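Uncharacterized protein (Bacteroides ovatus, PDB 4IRT) is of unknown function but is a putative neuraminidase of the BNR-repeat family, which would release sialic acid from glycans. Local coordinates at residues 283-287 with 288-292. Sequence-based numbering, arbitrary orientation.
Sequences VWNDG and KMWHQ
His291 lies across the Trp284 indole, its CB over one face of the six-membered ring at 3.4 Å from the centroid in a CH-pi contact. The imidazole is slid toward the pyrrole part, with planes 30° apart and little overlap. Trp284 reaches this position because its CG stands between the backbone N and the carbonyl carbon (chi1 78°), which folds the indole over the neighbouring strand; Tyr265 meets the same indole in a nearly parallel ring pair. The far end of the imidazole is held by Asp286: NE2 of His291 donates to OD2 at 2.7 Å in an almost straight bond. The carboxylate oxygen lies close to the imidazole plane, whereas the nitrogen approaches from above the carboxylate plane. OD1 of Asp286 accepts from two turn amides, Lys288 N at 2.8 Å and Met289 N at 2.9 Å, so the carboxylate links the turn to His291 of the strand. This is the hairpin between strands 278-285 and 290-294, the last two of a four-stranded antiparallel sheet, as in a beta-propeller blade. Trp284 and His291 form a hydrogen-bonded pair of it, each backbone N donating to the other's O. Asn285 OD1 accepts from Gly287 N at 2.8 Å in an Asx turn, and Asp286 N bonds to Met289 O across the bend. On the opposite face of the sheet Asn285 lies over the Trp290 indole, CB 3.6 Å from the six-membered ring centroid and ND2 over the five-membered ring, while Val283 CG1 meets CE3 of Trp290 obliquely at 3.7 Å. Trp290 NE1 donates to Glu239, and Tyr211 packs edge-to-face with its ring.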
ATOM      1  N   VAL A 283     -12.807  -6.612   5.871  1.00  9.65           N
ATOM      2  CA  VAL A 283     -13.684  -7.377   4.984  1.00 10.11           C
ATOM      3  C   VAL A 283     -12.840  -8.532   4.464  1.00 10.72           C
ATOM      4  O   VAL A 283     -11.743  -8.319   3.969  1.00 11.91           O
ATOM      5  CB  VAL A 283     -14.160  -6.491   3.831  1.00 10.04           C
ATOM      6  CG1 VAL A 283     -14.923  -7.255   2.758  1.00 11.03           C
ATOM      7  CG2 VAL A 283     -14.947  -5.304   4.349  1.00 10.96           C
ATOM      8  N   TRP A 284     -13.354  -9.749   4.528  1.00 10.36           N
ATOM      9  CA  TRP A 284     -12.604 -10.907   4.070  1.00 10.27           C
ATOM     10  C   TRP A 284     -13.520 -12.006   3.566  1.00 10.92           C
ATOM     11  O   TRP A 284     -14.729 -12.007   3.861  1.00 11.70           O
ATOM     12  CB  TRP A 284     -11.708 -11.448   5.195  1.00 10.67           C
ATOM     13  CG  TRP A 284     -12.430 -12.285   6.256  1.00 11.35           C
ATOM     14  CD1 TRP A 284     -12.457 -13.662   6.352  1.00 11.81           C
ATOM     15  CD2 TRP A 284     -13.215 -11.797   7.355  1.00 11.54           C
ATOM     16  NE1 TRP A 284     -13.219 -14.044   7.437  1.00 11.83           N
ATOM     17  CE2 TRP A 284     -13.710 -12.931   8.053  1.00 11.75           C
ATOM     18  CE3 TRP A 284     -13.584 -10.516   7.801  1.00 11.43           C
ATOM     19  CZ2 TRP A 284     -14.500 -12.817   9.176  1.00 11.40           C
ATOM     20  CZ3 TRP A 284     -14.361 -10.416   8.928  1.00 12.05           C
ATOM     21  CH2 TRP A 284     -14.832 -11.577   9.595  1.00 11.71           C
ATOM     22  N   ASN A 285     -12.938 -12.909   2.789  1.00 11.20           N
ATOM     23  CA  ASN A 285     -13.667 -14.015   2.185  1.00 12.48           C
ATOM     24  C   ASN A 285     -13.034 -15.306   2.653  1.00 13.54           C
ATOM     25  O   ASN A 285     -11.814 -15.409   2.642  1.00 13.99           O
ATOM     26  CB  ASN A 285     -13.595 -13.937   0.665  1.00 12.04           C
ATOM     27  CG  ASN A 285     -14.449 -14.997  -0.016  1.00 12.60           C
ATOM     28  OD1 ASN A 285     -14.006 -16.127  -0.224  1.00 12.77           O
ATOM     29  ND2 ASN A 285     -15.691 -14.638  -0.327  1.00 12.66           N
ATOM     30  N   ASP A 286     -13.859 -16.240   3.111  1.00 14.33           N
ATOM     31  CA  ASP A 286     -13.391 -17.501   3.717  1.00 15.87           C
ATOM     32  C   ASP A 286     -13.337 -18.673   2.722  1.00 16.97           C
ATOM     33  O   ASP A 286     -13.072 -19.836   3.094  1.00 16.51           O
ATOM     34  CB  ASP A 286     -14.235 -17.845   4.958  1.00 16.28           C
ATOM     35  CG  ASP A 286     -15.690 -18.108   4.637  1.00 18.16           C
ATOM     36  OD1 ASP A 286     -16.020 -18.330   3.451  1.00 17.68           O
ATOM     37  OD2 ASP A 286     -16.513 -18.099   5.589  1.00 19.78           O
ATOM     38  N   GLY A 287     -13.550 -18.357   1.463  1.00 16.58           N
ATOM     39  CA  GLY A 287     -13.621 -19.328   0.377  1.00 17.89           C
ATOM     40  C   GLY A 287     -15.054 -19.424  -0.103  1.00 20.59           C
ATOM     41  O   GLY A 287     -15.300 -19.749  -1.252  1.00 20.83           O
ATOM     42  N   LYS A 288     -16.009 -19.130   0.781  1.00 19.98           N
ATOM     43  CA  LYS A 288     -17.420 -19.324   0.457  1.00 23.85           C
ATOM     44  C   LYS A 288     -18.275 -18.085   0.615  1.00 21.22           C
ATOM     45  O   LYS A 288     -19.287 -17.967  -0.049  1.00 20.74           O
ATOM     46  CB  LYS A 288     -18.000 -20.425   1.360  1.00 29.69           C
ATOM     47  CG  LYS A 288     -17.284 -21.772   1.309  1.00 38.17           C
ATOM     48  CD  LYS A 288     -17.164 -22.343  -0.101  1.00 46.11           C
ATOM     49  CE  LYS A 288     -18.506 -22.762  -0.692  1.00 58.32           C
ATOM     50  NZ  LYS A 288     -18.881 -24.149  -0.288  1.00 65.41           N
HETATM   51  N   MSE A 289     -17.904 -17.208   1.549  1.00 21.26           N
HETATM   52  CA  MSE A 289     -18.705 -16.026   1.857  0.50 19.97           C
HETATM   53  C   MSE A 289     -17.822 -14.866   2.269  1.00 17.33           C
HETATM   54  O   MSE A 289     -16.755 -15.049   2.905  1.00 14.17           O
HETATM   55  CB  MSE A 289     -19.659 -16.263   3.038  0.50 22.01           C
HETATM   56  CG  MSE A 289     -20.777 -17.289   2.814  0.50 28.88           C
HETATM   57 SE   MSE A 289     -22.300 -16.521   1.820  0.38 31.78          SE
HETATM   58  CE  MSE A 289     -23.125 -15.437   3.247  0.50 30.40           C
ATOM     59  N   TRP A 290     -18.298 -13.663   1.954  1.00 15.16           N
ATOM     60  CA  TRP A 290     -17.705 -12.414   2.452  1.00 13.65           C
ATOM     61  C   TRP A 290     -18.270 -12.060   3.838  1.00 13.59           C
ATOM     62  O   TRP A 290     -19.430 -12.336   4.155  1.00 13.66           O
ATOM     63  CB  TRP A 290     -17.951 -11.253   1.489  1.00 12.55           C
ATOM     64  CG  TRP A 290     -17.163 -11.327   0.220  1.00 12.24           C
ATOM     65  CD1 TRP A 290     -17.612 -11.764  -1.007  1.00 12.57           C
ATOM     66  CD2 TRP A 290     -15.801 -10.956   0.035  1.00 11.31           C
ATOM     67  NE1 TRP A 290     -16.623 -11.674  -1.925  1.00 11.64           N
ATOM     68  CE2 TRP A 290     -15.493 -11.182  -1.316  1.00 11.58           C
ATOM     69  CE3 TRP A 290     -14.815 -10.445   0.879  1.00 10.95           C
ATOM     70  CZ2 TRP A 290     -14.239 -10.934  -1.837  1.00 11.47           C
ATOM     71  CZ3 TRP A 290     -13.596 -10.184   0.358  1.00 10.50           C
ATOM     72  CH2 TRP A 290     -13.309 -10.415  -0.981  1.00 11.22           C
ATOM     73  N   HIS A 291     -17.408 -11.493   4.674  1.00 12.92           N
ATOM     74  CA  HIS A 291     -17.736 -11.085   6.031  1.00 13.03           C
ATOM     75  C   HIS A 291     -17.172  -9.700   6.267  1.00 12.87           C
ATOM     76  O   HIS A 291     -16.283  -9.268   5.555  1.00 12.07           O
ATOM     77  CB  HIS A 291     -17.080 -12.034   7.057  1.00 14.18           C
ATOM     78  CG  HIS A 291     -17.380 -13.482   6.829  1.00 15.18           C
ATOM     79  ND1 HIS A 291     -18.530 -14.083   7.296  1.00 19.22           N
ATOM     80  CD2 HIS A 291     -16.674 -14.456   6.211  1.00 16.81           C
ATOM     81  CE1 HIS A 291     -18.530 -15.365   6.955  1.00 19.87           C
ATOM     82  NE2 HIS A 291     -17.409 -15.617   6.300  1.00 18.37           N
ATOM     83  N   GLN A 292     -17.705  -9.020   7.278  1.00 13.36           N
ATOM     84  CA  GLN A 292     -17.210  -7.737   7.702  1.00 12.37           C
ATOM     85  C   GLN A 292     -17.173  -7.692   9.222  1.00 12.18           C
ATOM     86  O   GLN A 292     -17.994  -8.342   9.879  1.00 12.28           O
ATOM     87  CB  GLN A 292     -18.128  -6.606   7.208  1.00 12.39           C
ATOM     88  CG  GLN A 292     -19.572  -6.720   7.724  1.00 13.22           C
ATOM     89  CD  GLN A 292     -20.458  -5.525   7.359  1.00 14.52           C
ATOM     90  OE1 GLN A 292     -20.071  -4.373   7.521  1.00 13.19           O
ATOM     91  NE2 GLN A 292     -21.689  -5.814   6.943  1.00 17.97           N
TER